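Side-chain contact in PHO85 cyclin-10 (Saccharomyces cerevisiae, PDB 4KRD), which is the cyclin partner of the kinase PHO85, directing it to phosphorylate and negatively regulate glycogen synthase GSY2 and so limit glycogen accumulation: residues 85-90 against 136-141. Numbering follows the deposited sequence.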
ATOM      1  N   ALA B  85     -14.861  14.187 -23.262  1.00 48.08           N
ATOM      2  CA  ALA B  85     -16.053  14.119 -22.423  1.00 49.31           C
ATOM      3  C   ALA B  85     -16.846  12.844 -22.690  1.00 51.32           C
ATOM      4  O   ALA B  85     -17.296  12.183 -21.759  1.00 51.88           O
ATOM      5  CB  ALA B  85     -16.921  15.346 -22.627  1.00 55.59           C
ATOM      6  N   ASP B  86     -16.999  12.489 -23.964  1.00 48.94           N
ATOM      7  CA  ASP B  86     -17.765  11.301 -24.330  1.00 48.40           C
ATOM      8  C   ASP B  86     -17.013  10.016 -23.975  1.00 46.77           C
ATOM      9  O   ASP B  86     -17.624   9.005 -23.636  1.00 46.12           O
ATOM     10  CB  ASP B  86     -18.102  11.300 -25.827  1.00 52.72           C
ATOM     11  CG  ASP B  86     -19.064  12.417 -26.221  1.00 60.56           C
ATOM     12  OD1 ASP B  86     -19.806  12.912 -25.345  1.00 58.51           O
ATOM     13  OD2 ASP B  86     -19.079  12.795 -27.416  1.00 61.69           O
ATOM     14  N   PHE B  87     -15.689  10.057 -24.076  1.00 49.02           N
ATOM     15  CA  PHE B  87     -14.866   8.904 -23.738  1.00 46.75           C
ATOM     16  C   PHE B  87     -15.005   8.614 -22.249  1.00 43.95           C
ATOM     17  O   PHE B  87     -15.143   7.463 -21.829  1.00 45.96           O
ATOM     18  CB  PHE B  87     -13.410   9.176 -24.098  1.00 44.56           C
ATOM     19  CG  PHE B  87     -12.507   7.992 -23.921  1.00 44.94           C
ATOM     20  CD1 PHE B  87     -12.869   6.750 -24.425  1.00 47.96           C
ATOM     21  CD2 PHE B  87     -11.278   8.128 -23.280  1.00 42.10           C
ATOM     22  CE1 PHE B  87     -12.033   5.646 -24.279  1.00 47.47           C
ATOM     23  CE2 PHE B  87     -10.431   7.037 -23.131  1.00 43.26           C
ATOM     24  CZ  PHE B  87     -10.814   5.784 -23.630  1.00 44.10           C
ATOM     25  N   LEU B  88     -14.979   9.677 -21.456  1.00 45.50           N
ATOM     26  CA  LEU B  88     -15.156   9.561 -20.020  1.00 45.56           C
ATOM     27  C   LEU B  88     -16.546   9.029 -19.668  1.00 51.73           C
ATOM     28  O   LEU B  88     -16.689   8.256 -18.726  1.00 48.88           O
ATOM     29  CB  LEU B  88     -14.883  10.903 -19.337  1.00 46.20           C
ATOM     30  CG  LEU B  88     -13.407  11.230 -19.104  1.00 45.68           C
ATOM     31  CD1 LEU B  88     -13.213  12.698 -18.735  1.00 41.90           C
ATOM     32  CD2 LEU B  88     -12.843  10.302 -18.020  1.00 42.47           C
ATOM     33  N   LYS B  89     -17.564   9.440 -20.426  1.00 47.95           N
ATOM     34  CA  LYS B  89     -18.916   8.906 -20.245  1.00 45.96           C
ATOM     35  C   LYS B  89     -18.932   7.415 -20.522  1.00 42.16           C
ATOM     36  O   LYS B  89     -19.522   6.638 -19.765  1.00 48.74           O
ATOM     37  CB  LYS B  89     -19.916   9.582 -21.195  1.00 51.52           C
ATOM     38  CG  LYS B  89     -20.172  11.054 -20.932  1.00 60.51           C
ATOM     39  CD  LYS B  89     -20.825  11.736 -22.142  1.00 66.87           C
ATOM     40  CE  LYS B  89     -21.000  13.240 -21.916  1.00 67.82           C
ATOM     41  NZ  LYS B  89     -21.210  13.979 -23.194  1.00 68.07           N
ATOM     42  N   ARG B  90     -18.304   7.017 -21.627  1.00 46.12           N
ATOM     43  CA  ARG B  90     -18.238   5.604 -21.982  1.00 51.59           C
ATOM     44  C   ARG B  90     -17.560   4.768 -20.889  1.00 50.58           C
ATOM     45  O   ARG B  90     -18.040   3.694 -20.540  1.00 50.15           O
ATOM     46  CB  ARG B  90     -17.548   5.403 -23.336  1.00 50.47           C
ATOM     47  CG  ARG B  90     -17.209   3.947 -23.638  1.00 55.15           C
ATOM     48  CD  ARG B  90     -16.680   3.740 -25.049  1.00 57.63           C
ATOM     49  NE  ARG B  90     -16.143   2.390 -25.213  1.00 59.54           N
ATOM     50  CZ  ARG B  90     -16.879   1.309 -25.458  1.00 69.61           C
ATOM     51  NH1 ARG B  90     -18.198   1.411 -25.580  1.00 68.15           N
ATOM     52  NH2 ARG B  90     -16.296   0.122 -25.579  1.00 59.69           N
ATOM     53  N   MET B 136      -3.659   9.463 -22.024  1.00 36.74           N
ATOM     54  CA  MET B 136      -3.429   9.917 -20.652  1.00 36.91           C
ATOM     55  C   MET B 136      -4.618   9.597 -19.748  1.00 36.13           C
ATOM     56  O   MET B 136      -4.450   9.190 -18.599  1.00 35.60           O
ATOM     57  CB  MET B 136      -3.139  11.418 -20.630  1.00 39.51           C
ATOM     58  CG  MET B 136      -2.848  11.987 -19.246  1.00 45.86           C
ATOM     59  SD  MET B 136      -1.333  11.346 -18.485  1.00 48.02           S
ATOM     60  CE  MET B 136      -0.104  11.914 -19.658  1.00 39.11           C
ATOM     61  N   ILE B 137      -5.821   9.799 -20.268  1.00 29.48           N
ATOM     62  CA  ILE B 137      -7.047   9.475 -19.541  1.00 33.01           C
ATOM     63  C   ILE B 137      -7.122   7.988 -19.219  1.00 31.95           C
ATOM     64  O   ILE B 137      -7.416   7.598 -18.093  1.00 35.78           O
ATOM     65  CB  ILE B 137      -8.294   9.899 -20.347  1.00 35.84           C
ATOM     66  CG1 ILE B 137      -8.438  11.423 -20.311  1.00 36.57           C
ATOM     67  CG2 ILE B 137      -9.542   9.240 -19.800  1.00 35.12           C
ATOM     68  CD1 ILE B 137      -9.432  11.977 -21.329  1.00 38.78           C
ATOM     69  N   ILE B 138      -6.866   7.165 -20.225  1.00 31.67           N
ATOM     70  CA  ILE B 138      -6.803   5.722 -20.046  1.00 34.01           C
ATOM     71  C   ILE B 138      -5.863   5.330 -18.895  1.00 33.24           C
ATOM     72  O   ILE B 138      -6.255   4.607 -17.982  1.00 30.84           O
ATOM     73  CB  ILE B 138      -6.354   5.057 -21.348  1.00 32.56           C
ATOM     74  CG1 ILE B 138      -7.426   5.257 -22.429  1.00 34.13           C
ATOM     75  CG2 ILE B 138      -6.112   3.567 -21.150  1.00 32.74           C
ATOM     76  CD1 ILE B 138      -7.075   4.594 -23.741  1.00 40.08           C
ATOM     77  N   ALA B 139      -4.628   5.813 -18.946  1.00 32.57           N
ATOM     78  CA  ALA B 139      -3.624   5.475 -17.923  1.00 36.03           C
ATOM     79  C   ALA B 139      -3.986   5.958 -16.521  1.00 28.18           C
ATOM     80  O   ALA B 139      -3.841   5.215 -15.533  1.00 28.56           O
ATOM     81  CB  ALA B 139      -2.255   6.031 -18.340  1.00 31.97           C
ATOM     82  N   ALA B 140      -4.453   7.207 -16.413  1.00 28.68           N
ATOM     83  CA  ALA B 140      -4.740   7.795 -15.102  1.00 31.19           C
ATOM     84  C   ALA B 140      -5.921   7.112 -14.430  1.00 33.72           C
ATOM     85  O   ALA B 140      -5.928   6.903 -13.210  1.00 30.59           O
ATOM     86  CB  ALA B 140      -4.972   9.305 -15.222  1.00 31.13           C
ATOM     87  N   VAL B 141      -6.927   6.749 -15.218  1.00 33.23           N
ATOM     88  CA  VAL B 141      -8.050   6.023 -14.650  1.00 28.82           C
ATOM     89  C   VAL B 141      -7.608   4.636 -14.198  1.00 28.74           C
ATOM     90  O   VAL B 141      -7.966   4.210 -13.121  1.00 27.86           O
ATOM     91  CB  VAL B 141      -9.253   5.914 -15.609  1.00 32.91           C
ATOM     92  CG1 VAL B 141     -10.288   4.916 -15.066  1.00 35.23           C
ATOM     93  CG2 VAL B 141      -9.879   7.305 -15.832  1.00 34.77           C
TER
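F87 on helix 84-95 reaches across to two successive isoleucines, I137 and I138, on helix 130-148. CG of F87 stands anti to its backbone N (chi1 -174°), which carries the ring across the gap between the helices. CG1 of I138 lies at the ring edge near its plane, 3.6 Å from both CE2 and CZ of F87, and the two side chains run roughly perpendicular. I137 approaches the same ring obliquely through its CG2 branch, 4.0 Å from CD2 of F87; these two side chains lie alongside each other, pointing opposite ways. That methyl also takes the tip of L88, whose CD2 stands 3.9 Å from CG2 of I137, so F87 and L88 share it. The contact is wholly apolar and buried. The segment axes approach to 11.4 Å at a crossing angle of -34°, a separation bridged by large side chains. On the outer side of helix 84-95, K89 NZ forms a salt bridge with D86 OD1. The contact belongs to the all-helical cyclin-box core, where buried helix 130-148 also packs against helices 36-54, 99-113 and 166-180: F43 touches L88, I47 touches I137, L169 packs on I138, and the ring of H134, one turn before I138, meets that of F87.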